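Sorbitol dehydrogenase (Gluconobacter oxydans, PDB 5ITG) probably oxidises D-sorbitol to L-sorbose with NADP as the hydride acceptor, through a Rossmann-type domain joined to a helical C-terminal domain. Local coordinates at residues A[305-310]-A[383-388]; A[335-340]-A[399-404]; A[416-421]-A[477-482]; A[444-449]-A[469-474]. All blocks are in the same frame, centred on the assembly; numbering follows the deposited sequence.

Contact 1 of 4, residues A[305-310]-A[383-388]; sequences LCFPGI and VFWTET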
# COMPACT_ATOMS: atom_id res chain seq x y z
N LEU A 305 -7.57 4.95 16.96
CA LEU A 305 -7.63 3.76 17.81
C LEU A 305 -6.33 3.60 18.61
O LEU A 305 -6.34 3.41 19.83
CB LEU A 305 -7.82 2.51 16.95
CG LEU A 305 -7.80 1.17 17.71
CD1 LEU A 305 -9.08 1.03 18.54
CD2 LEU A 305 -7.68 0.02 16.73
N CYS A 306 -5.20 3.69 17.91
CA CYS A 306 -3.91 3.47 18.56
C CYS A 306 -3.35 4.52 19.49
O CYS A 306 -2.65 4.16 20.43
CB CYS A 306 -2.87 3.09 17.50
SG CYS A 306 -3.21 1.47 16.72
N PHE A 307 -3.65 5.80 19.28
CA PHE A 307 -3.13 6.80 20.19
C PHE A 307 -3.68 6.57 21.60
O PHE A 307 -2.92 6.50 22.57
CB PHE A 307 -3.45 8.23 19.70
CG PHE A 307 -2.69 8.65 18.45
CD1 PHE A 307 -1.46 8.08 18.13
CD2 PHE A 307 -3.19 9.66 17.63
CE1 PHE A 307 -0.73 8.51 17.02
CE2 PHE A 307 -2.46 10.10 16.50
CZ PHE A 307 -1.23 9.52 16.21
N PRO A 308 -5.01 6.45 21.75
CA PRO A 308 -5.50 6.22 23.11
C PRO A 308 -5.22 4.78 23.58
O PRO A 308 -5.08 4.52 24.78
CB PRO A 308 -6.99 6.54 23.01
CG PRO A 308 -7.32 6.25 21.59
CD PRO A 308 -6.13 6.77 20.84
N GLY A 309 -5.12 3.86 22.63
CA GLY A 309 -4.84 2.47 22.96
C GLY A 309 -3.47 2.30 23.63
O GLY A 309 -3.31 1.46 24.52
N ILE A 310 -2.50 3.10 23.20
CA ILE A 310 -1.15 3.05 23.76
C ILE A 310 -1.21 3.56 25.21
O ILE A 310 -0.53 3.03 26.09
CB ILE A 310 -0.17 3.93 22.93
CG1 ILE A 310 0.03 3.32 21.54
CG2 ILE A 310 1.18 4.04 23.66
CD1 ILE A 310 0.81 4.21 20.57
N VAL A 383 -1.64 14.25 7.51
CA VAL A 383 -2.30 13.69 6.34
C VAL A 383 -3.68 13.08 6.59
O VAL A 383 -4.61 13.34 5.83
CB VAL A 383 -1.39 12.63 5.66
CG1 VAL A 383 -2.08 12.06 4.42
CG2 VAL A 383 -0.05 13.28 5.26
N PHE A 384 -3.83 12.29 7.64
CA PHE A 384 -5.11 11.62 7.90
C PHE A 384 -6.22 12.41 8.57
O PHE A 384 -7.40 12.14 8.34
CB PHE A 384 -4.91 10.35 8.75
CG PHE A 384 -3.72 9.50 8.35
CD1 PHE A 384 -3.25 9.48 7.05
CD2 PHE A 384 -3.11 8.68 9.29
CE1 PHE A 384 -2.20 8.65 6.69
CE2 PHE A 384 -2.06 7.84 8.94
CZ PHE A 384 -1.60 7.83 7.64
N TRP A 385 -5.87 13.38 9.42
CA TRP A 385 -6.88 14.12 10.17
C TRP A 385 -7.24 15.55 9.75
O TRP A 385 -8.33 16.02 10.07
CB TRP A 385 -6.49 14.17 11.65
CG TRP A 385 -6.62 12.88 12.44
CD1 TRP A 385 -7.00 11.65 11.98
CD2 TRP A 385 -6.37 12.71 13.84
NE1 TRP A 385 -7.02 10.73 13.01
CE2 TRP A 385 -6.63 11.36 14.16
CE3 TRP A 385 -5.96 13.59 14.86
CZ2 TRP A 385 -6.49 10.86 15.46
CZ3 TRP A 385 -5.82 13.09 16.15
CH2 TRP A 385 -6.09 11.74 16.44
N THR A 386 -6.34 16.22 9.05
CA THR A 386 -6.58 17.62 8.68
C THR A 386 -7.92 17.97 8.03
O THR A 386 -8.60 18.89 8.48
CB THR A 386 -5.43 18.16 7.79
OG1 THR A 386 -4.21 18.14 8.55
CG2 THR A 386 -5.71 19.60 7.35
N GLU A 387 -8.32 17.25 6.99
CA GLU A 387 -9.59 17.56 6.34
C GLU A 387 -10.77 17.46 7.31
O GLU A 387 -11.63 18.34 7.36
CB GLU A 387 -9.82 16.63 5.14
CG GLU A 387 -11.15 16.84 4.40
CD GLU A 387 -11.27 18.20 3.73
OE1 GLU A 387 -10.34 18.59 3.00
OE2 GLU A 387 -12.31 18.87 3.93
N THR A 388 -10.80 16.39 8.11
CA THR A 388 -11.88 16.21 9.08
C THR A 388 -11.95 17.35 10.09
O THR A 388 -13.04 17.83 10.44
CB THR A 388 -11.76 14.85 9.78
OG1 THR A 388 -12.06 13.82 8.84
CG2 THR A 388 -12.71 14.75 10.97

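Contact 2 of 4, residues A[335-340]-A[399-404]; sequences NKDVIP and LSRIAF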
# COMPACT_ATOMS: atom_id res chain seq x y z
N ASN A 335 -18.63 7.63 12.31
CA ASN A 335 -20.04 7.95 12.02
C ASN A 335 -20.42 9.42 12.12
O ASN A 335 -21.13 9.95 11.26
CB ASN A 335 -20.97 7.18 12.96
CG ASN A 335 -21.02 5.71 12.67
OD1 ASN A 335 -20.92 5.30 11.51
ND2 ASN A 335 -21.19 4.90 13.70
N LYS A 336 -19.95 10.08 13.17
CA LYS A 336 -20.31 11.47 13.41
C LYS A 336 -19.41 12.56 12.85
O LYS A 336 -19.89 13.66 12.54
CB LYS A 336 -20.47 11.69 14.91
CG LYS A 336 -21.35 10.65 15.59
CD LYS A 336 -22.76 10.63 15.00
CE LYS A 336 -23.56 9.45 15.53
NZ LYS A 336 -24.89 9.31 14.85
N ASP A 337 -18.12 12.28 12.72
CA ASP A 337 -17.18 13.29 12.23
C ASP A 337 -16.68 13.13 10.80
O ASP A 337 -16.62 14.10 10.05
CB ASP A 337 -15.97 13.37 13.18
CG ASP A 337 -16.39 13.56 14.62
OD1 ASP A 337 -17.11 14.54 14.91
OD2 ASP A 337 -16.01 12.73 15.47
N VAL A 338 -16.33 11.91 10.42
CA VAL A 338 -15.79 11.67 9.09
C VAL A 338 -16.83 11.44 8.00
O VAL A 338 -16.87 12.18 7.02
CB VAL A 338 -14.81 10.48 9.09
CG1 VAL A 338 -14.15 10.31 7.70
CG2 VAL A 338 -13.73 10.70 10.16
N ILE A 339 -17.67 10.42 8.16
CA ILE A 339 -18.68 10.11 7.15
C ILE A 339 -19.53 11.31 6.71
O ILE A 339 -19.79 11.48 5.51
CB ILE A 339 -19.60 8.94 7.63
CG1 ILE A 339 -18.82 7.62 7.55
CG2 ILE A 339 -20.84 8.84 6.74
CD1 ILE A 339 -19.60 6.40 8.05
N PRO A 340 -19.96 12.16 7.65
CA PRO A 340 -20.79 13.31 7.24
C PRO A 340 -20.01 14.37 6.45
O PRO A 340 -20.62 15.22 5.80
CB PRO A 340 -21.31 13.86 8.57
CG PRO A 340 -21.29 12.63 9.48
CD PRO A 340 -19.98 12.00 9.11
N LEU A 399 -16.90 19.31 18.14
CA LEU A 399 -15.46 19.07 18.15
C LEU A 399 -14.99 18.08 19.21
O LEU A 399 -13.81 17.73 19.28
CB LEU A 399 -14.73 20.40 18.33
CG LEU A 399 -15.01 21.46 17.26
CD1 LEU A 399 -14.42 22.80 17.65
CD2 LEU A 399 -14.43 20.98 15.94
N SER A 400 -15.93 17.62 20.04
CA SER A 400 -15.63 16.70 21.13
C SER A 400 -14.71 15.53 20.81
O SER A 400 -13.67 15.38 21.44
CB SER A 400 -16.93 16.15 21.73
OG SER A 400 -17.68 17.20 22.31
N ARG A 401 -15.09 14.70 19.84
CA ARG A 401 -14.28 13.53 19.48
C ARG A 401 -12.99 13.91 18.76
O ARG A 401 -11.96 13.24 18.92
CB ARG A 401 -15.09 12.56 18.62
CG ARG A 401 -16.27 11.92 19.35
CD ARG A 401 -17.26 11.34 18.36
NE ARG A 401 -17.79 12.38 17.48
CZ ARG A 401 -18.76 13.23 17.81
NH1 ARG A 401 -19.34 13.15 19.00
NH2 ARG A 401 -19.15 14.16 16.95
N ILE A 402 -13.04 14.98 17.98
CA ILE A 402 -11.87 15.45 17.26
C ILE A 402 -10.84 15.92 18.30
O ILE A 402 -9.64 15.63 18.18
CB ILE A 402 -12.26 16.61 16.30
CG1 ILE A 402 -13.02 16.02 15.10
CG2 ILE A 402 -11.01 17.37 15.82
CD1 ILE A 402 -13.69 17.04 14.22
N ALA A 403 -11.32 16.62 19.32
CA ALA A 403 -10.43 17.11 20.37
C ALA A 403 -9.85 15.96 21.18
O ALA A 403 -8.71 16.01 21.64
CB ALA A 403 -11.17 18.08 21.28
N PHE A 404 -10.65 14.91 21.36
CA PHE A 404 -10.21 13.73 22.10
C PHE A 404 -9.05 13.06 21.37
O PHE A 404 -8.08 12.62 21.99
CB PHE A 404 -11.36 12.73 22.25
CG PHE A 404 -10.92 11.41 22.83
CD1 PHE A 404 -10.63 11.30 24.19
CD2 PHE A 404 -10.71 10.31 22.01
CE1 PHE A 404 -10.13 10.11 24.72
CE2 PHE A 404 -10.21 9.12 22.52
CZ PHE A 404 -9.92 9.02 23.89
O HOH W 1 -15.90 15.82 17.10

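Contact 3 of 4, residues A[416-421]-A[477-482]; sequences RDEKGG and KGVKAA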
# COMPACT_ATOMS: atom_id res chain seq x y z
N ARG A 416 4.18 7.30 28.69
CA ARG A 416 3.81 6.40 29.77
C ARG A 416 2.35 5.96 29.68
O ARG A 416 1.46 6.78 29.48
CB ARG A 416 4.10 7.04 31.12
CG ARG A 416 3.47 8.39 31.36
CD ARG A 416 4.08 9.04 32.61
NE ARG A 416 3.43 10.29 33.00
CZ ARG A 416 2.15 10.39 33.36
NH1 ARG A 416 1.37 9.32 33.37
NH2 ARG A 416 1.66 11.57 33.72
N ASP A 417 2.13 4.65 29.82
CA ASP A 417 0.77 4.13 29.76
C ASP A 417 0.19 4.04 31.16
O ASP A 417 0.90 4.18 32.15
CB ASP A 417 0.73 2.75 29.07
CG ASP A 417 1.51 1.69 29.81
OD1 ASP A 417 1.37 1.58 31.05
OD2 ASP A 417 2.25 0.94 29.14
N GLU A 418 -1.11 3.80 31.24
CA GLU A 418 -1.80 3.73 32.51
C GLU A 418 -1.55 2.47 33.33
O GLU A 418 -2.16 2.27 34.38
CB GLU A 418 -3.30 3.95 32.27
CG GLU A 418 -3.60 5.40 31.92
CD GLU A 418 -4.84 5.57 31.07
OE1 GLU A 418 -5.84 4.87 31.33
OE2 GLU A 418 -4.81 6.42 30.15
N LYS A 419 -0.65 1.62 32.84
CA LYS A 419 -0.32 0.40 33.57
C LYS A 419 1.04 0.54 34.25
O LYS A 419 1.46 -0.34 35.01
CB LYS A 419 -0.31 -0.81 32.62
CG LYS A 419 -1.71 -1.28 32.24
CD LYS A 419 -1.71 -2.68 31.62
CE LYS A 419 -1.16 -2.69 30.20
NZ LYS A 419 0.28 -2.30 30.13
N GLY A 420 1.73 1.64 33.98
CA GLY A 420 3.03 1.86 34.59
C GLY A 420 4.18 1.65 33.63
O GLY A 420 5.33 1.93 33.96
N GLY A 421 3.88 1.14 32.44
CA GLY A 421 4.92 0.90 31.47
C GLY A 421 5.34 2.20 30.80
O GLY A 421 4.55 3.13 30.67
N LYS A 477 -7.70 11.27 35.41
CA LYS A 477 -8.59 10.11 35.51
C LYS A 477 -8.36 8.99 34.49
O LYS A 477 -9.05 7.97 34.52
CB LYS A 477 -10.05 10.58 35.39
CG LYS A 477 -10.34 11.94 36.02
CD LYS A 477 -10.36 11.88 37.54
CE LYS A 477 -11.56 11.11 38.05
NZ LYS A 477 -11.61 11.10 39.54
N GLY A 478 -7.40 9.16 33.58
CA GLY A 478 -7.14 8.12 32.59
C GLY A 478 -7.84 8.42 31.28
O GLY A 478 -8.86 9.11 31.25
N VAL A 479 -7.33 7.90 30.17
CA VAL A 479 -7.92 8.18 28.87
C VAL A 479 -9.41 7.86 28.68
O VAL A 479 -10.15 8.66 28.13
CB VAL A 479 -7.11 7.52 27.73
CG1 VAL A 479 -7.17 6.01 27.84
CG2 VAL A 479 -7.64 8.00 26.39
N LYS A 480 -9.87 6.71 29.15
CA LYS A 480 -11.28 6.38 28.96
C LYS A 480 -12.23 7.39 29.58
O LYS A 480 -13.33 7.61 29.08
CB LYS A 480 -11.58 4.98 29.49
CG LYS A 480 -10.90 3.88 28.71
CD LYS A 480 -11.37 2.51 29.16
CE LYS A 480 -10.87 1.43 28.22
NZ LYS A 480 -11.48 0.13 28.60
N ALA A 481 -11.79 8.02 30.66
CA ALA A 481 -12.61 9.02 31.34
C ALA A 481 -12.84 10.25 30.46
O ALA A 481 -13.79 11.00 30.68
CB ALA A 481 -11.94 9.43 32.65
N ALA A 482 -11.99 10.45 29.46
CA ALA A 482 -12.10 11.61 28.59
C ALA A 482 -12.87 11.37 27.28
O ALA A 482 -13.09 12.30 26.51
CB ALA A 482 -10.70 12.15 28.27
O HOH W 2 -8.42 4.97 31.15

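Contact 4 of 4, residues A[444-449]-A[469-474]; sequences ESSLKL and VLRKII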
# COMPACT_ATOMS: atom_id res chain seq x y z
N GLU A 444 -0.73 23.09 27.48
CA GLU A 444 -0.89 24.01 26.36
C GLU A 444 0.26 24.03 25.36
O GLU A 444 0.04 24.18 24.16
CB GLU A 444 -1.09 25.43 26.88
CG GLU A 444 -2.21 25.57 27.89
CD GLU A 444 -2.21 26.94 28.55
OE1 GLU A 444 -2.30 27.95 27.83
OE2 GLU A 444 -2.12 26.99 29.80
N SER A 445 1.48 23.90 25.86
CA SER A 445 2.67 23.95 25.01
C SER A 445 2.66 23.08 23.76
O SER A 445 2.92 23.58 22.67
CB SER A 445 3.91 23.62 25.84
OG SER A 445 4.11 24.58 26.85
N SER A 446 2.35 21.79 23.91
CA SER A 446 2.37 20.90 22.76
C SER A 446 1.31 21.16 21.69
O SER A 446 1.30 20.51 20.65
CB SER A 446 2.33 19.42 23.20
OG SER A 446 1.25 19.15 24.07
N LEU A 447 0.43 22.13 21.92
CA LEU A 447 -0.58 22.47 20.92
C LEU A 447 0.15 23.13 19.75
O LEU A 447 -0.37 23.18 18.63
CB LEU A 447 -1.62 23.43 21.50
CG LEU A 447 -2.67 22.83 22.43
CD1 LEU A 447 -3.53 23.93 23.03
CD2 LEU A 447 -3.54 21.86 21.65
N LYS A 448 1.36 23.60 20.00
CA LYS A 448 2.16 24.24 18.96
C LYS A 448 2.92 23.25 18.08
O LYS A 448 3.57 23.66 17.12
CB LYS A 448 3.15 25.23 19.59
CG LYS A 448 2.49 26.27 20.49
CD LYS A 448 3.53 27.13 21.22
CE LYS A 448 4.37 26.31 22.19
NZ LYS A 448 5.43 27.14 22.81
N LEU A 449 2.85 21.96 18.39
CA LEU A 449 3.56 20.97 17.57
C LEU A 449 3.11 21.08 16.12
O LEU A 449 1.97 21.47 15.85
CB LEU A 449 3.32 19.54 18.08
CG LEU A 449 3.98 19.18 19.42
CD1 LEU A 449 3.48 17.83 19.91
CD2 LEU A 449 5.50 19.17 19.24
N VAL A 469 -8.92 20.83 28.08
CA VAL A 469 -9.84 20.25 29.05
C VAL A 469 -9.72 18.72 29.08
O VAL A 469 -9.69 18.12 30.16
CB VAL A 469 -11.31 20.65 28.73
CG1 VAL A 469 -12.29 19.75 29.49
CG2 VAL A 469 -11.54 22.10 29.12
N LEU A 470 -9.63 18.10 27.91
CA LEU A 470 -9.53 16.64 27.81
C LEU A 470 -8.17 16.10 28.24
O LEU A 470 -8.10 15.03 28.86
CB LEU A 470 -9.86 16.18 26.38
CG LEU A 470 -11.28 16.54 25.92
CD1 LEU A 470 -11.50 16.10 24.49
CD2 LEU A 470 -12.30 15.90 26.85
N ARG A 471 -7.10 16.82 27.93
CA ARG A 471 -5.76 16.39 28.33
C ARG A 471 -5.74 16.34 29.85
O ARG A 471 -5.15 15.43 30.44
CB ARG A 471 -4.68 17.36 27.85
CG ARG A 471 -4.39 17.33 26.35
CD ARG A 471 -3.12 18.12 26.04
NE ARG A 471 -1.94 17.50 26.64
CZ ARG A 471 -0.70 17.99 26.59
NH1 ARG A 471 -0.46 19.14 25.96
NH2 ARG A 471 0.29 17.33 27.17
N LYS A 472 -6.37 17.32 30.47
CA LYS A 472 -6.42 17.39 31.92
C LYS A 472 -7.14 16.18 32.50
O LYS A 472 -6.67 15.57 33.46
CB LYS A 472 -7.12 18.69 32.36
CG LYS A 472 -6.21 19.91 32.29
CD LYS A 472 -7.01 21.20 32.48
CE LYS A 472 -6.12 22.36 32.91
NZ LYS A 472 -5.02 22.66 31.95
N ILE A 473 -8.26 15.82 31.90
CA ILE A 473 -9.03 14.66 32.36
C ILE A 473 -8.22 13.38 32.15
O ILE A 473 -8.16 12.53 33.03
CB ILE A 473 -10.36 14.56 31.61
CG1 ILE A 473 -11.24 15.76 31.96
CG2 ILE A 473 -11.05 13.23 31.95
CD1 ILE A 473 -12.54 15.82 31.19
N ILE A 474 -7.61 13.25 30.98
CA ILE A 474 -6.80 12.08 30.65
C ILE A 474 -5.67 11.87 31.64
O ILE A 474 -5.39 10.75 32.05
CB ILE A 474 -6.16 12.18 29.25
CG1 ILE A 474 -7.23 12.08 28.16
CG2 ILE A 474 -5.12 11.08 29.08
CD1 ILE A 474 -6.69 12.20 26.76
O HOH W 3 2.14 20.47 26.64

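Contact 1 of 4, residues A[305-310]-A[383-388]
Phe307 and Trp385 form a buried aromatic contact between helix 288-312 and helix 377-394, in the C-terminal part of the chain. It is an offset edge-to-face pair: the rim of the Phe307 ring is turned toward the face of the Trp385 six-membered ring. The planes stand at 80° to each other and the ring centroids are 5.7 Å apart. The nearest approach is Phe307 CD2 to Trp385 CH2, 3.8 Å, and CH2 lies close to the plane of the phenylalanine ring, which is therefore met at its edge. On the tryptophan it is the benzo end of the indole, CH2 and CZ2, that does the touching. Both side chains hold CG anti to the carbonyl carbon (chi1 -70° for Phe307 and -72° for Trp385), which points each ring at the other helix.

Tryptophan suits this place because it combines a long apolar surface with one polar atom that can be satisfied. Its NE1 donates to the carbonyl oxygen of Ala300, two turns earlier on the helix that carries Phe307, and the indole also packs on Val303. Phenylalanine suits position 307 because a flat, wholly apolar ring can meet several neighbours at once: besides the indole it touches Tyr409, ring planes at about 45°, Met412 and Ala374. An edge-to-face aromatic pair, backed by an indole N-H to carbonyl bond, thus packs helix 377-394 against helix 288-312 in the largely helical C-terminal domain of this mannitol dehydrogenase family member.

Contact 2 of 4, residues A[335-340]-A[399-404]
Arg401 grips Asp337 in a side-on, two-pronged salt bridge, a helix-to-helix link within the helical C-terminal domain. NE donates to Asp337 OD2 at 2.7 Å and NH2 donates to Asp337 OD1 at 2.9 Å. Both oxygens are met on their syn sides, although some 30° out of the carboxylate plane; the two flat groups lie only 15° apart. A bend at chi3 (-60°) turns the guanidinium so that NE and NH2 face the acid together. Lys336 lays the aliphatic start of its side chain over one guanidinium face, CB 3.5 Å from Arg401 NH2, while its ammonium end leads away, so lysine can pack here without setting charge against charge.

In the next shell, Asp398 makes a salt bridge with NH1 of Arg401, and Ile402 supplies an apolar flank, its CG1 facing Asp337 CG. With an alanine in place of Arg401, the buried carboxylate of Asp337 would probably lose its charged mate and Lys336 the flat surface beneath its methylenes. Water 1 ties the acid to the other helix's first turn: it donates to Asp337 OD1 at 2.8 Å and accepts from the backbone N of Ile402 at 3.1 Å.

Contact 3 of 4, residues A[416-421]-A[477-482]
Glu418 reaches across to Val479 with its side chain lying at about a right angle to that of the valine, and its carboxylate meets the backbone where the two cross. The chain is extended beyond CG, which carries the acid far enough for OE2 to accept from Val479 N at 2.9 Å. This bond is nearly straight, 168° at the hydrogen, yet the donor comes from above the carboxylate plane, 40° out of it. The same oxygen lies 3.3 Å from Val479 CG1, the methyl placed between the backbone N and the carbonyl carbon. The other oxygen works through water 2, which donates to Glu418 OE1 at 2.6 Å and accepts from Lys480 N. One carboxylate thus serves two successive amides, one directly and one by way of water.

Gly478 lets this happen. It leaves the helix with positive phi, where a side chain would be jammed against the preceding carbonyl oxygen and would also crowd Glu418 OE1. Beyond it, Val479 turns its apolar side chain inward onto Pro308 and Phe404, and Lys480 sends its ammonium to Asp323 and Glu325.

Glu418 is itself presented by a tightly folded loop. Asp417 OD1 accepts from Lys419 N at 2.7 Å and from Gly421 N at 2.9 Å, the two donors arriving from opposite faces of its plane, and Gly420 takes a positive phi that suits glycine. An Asx turn overlapping a type I beta turn from Asp417 to Gly420 is the motif that holds out the glutamate to the C-terminal tail just after helix 461-477.

Contact 4 of 4, residues A[444-449]-A[469-474]
Ser446 and Arg471 meet at the buried side of this contact, between the loop around the 3-10 segment 445-448 and helix 461-477. The serine OG lies 2.5 Å from Arg471 NH1, a short approach whose nature is doubtful. Water 3 gives the clearer link, accepting from Ser446 N at 3.0 Å and from Arg471 NH1 at 3.0 Å. Serine is short enough to let this water sit between its own N and the guanidinium, and its OG stands between the backbone N and the carbonyl carbon (chi1 54°), on the side of the arginine. The NE of Arg471 is held in a salt bridge by Glu411 OE2. An alanine in place of Arg471 would probably leave Glu411 without its mate and water 3 without one of its two donors.

The outer side is much looser. Glu444 OE2 and Lys472 NZ, both on exposed residues, stay 5.6 Å apart, too far for their opposite charges to touch, and long flexible side chains fit such a margin.

Helix 400-412 lies against both halves, with Leu410 touching Ser446 and Ala407 touching Arg471, while Leu447 rests on Val467 and Ile468 of helix 461-477, and Ser445 and Lys448 pack on Leu437 of helix 432-439.

How the contacts relate
Contacts 1 and 4 are buried, although contact 4 lies far from the chain's centre; contacts 2 and 3 are only partly so. Contact 1 is apolar where its two segments touch, though the Trp385 indole N-H also bonds helix 288-312. Contact 2 is a direct ion pair between helices; contact 3 joins two surface loops through a carboxylate; contact 4 sets a loop against a helix around a buried arginine. Contacts 3 and 4 share helix 461-477 and its tail: contact 4 is nested in the loop contact 3 closes, and Ala482 of contact 3 packs on Ile474 of contact 4. Phe404 of contact 2 packs on Pro308 of contact 1 and Val479 of contact 3.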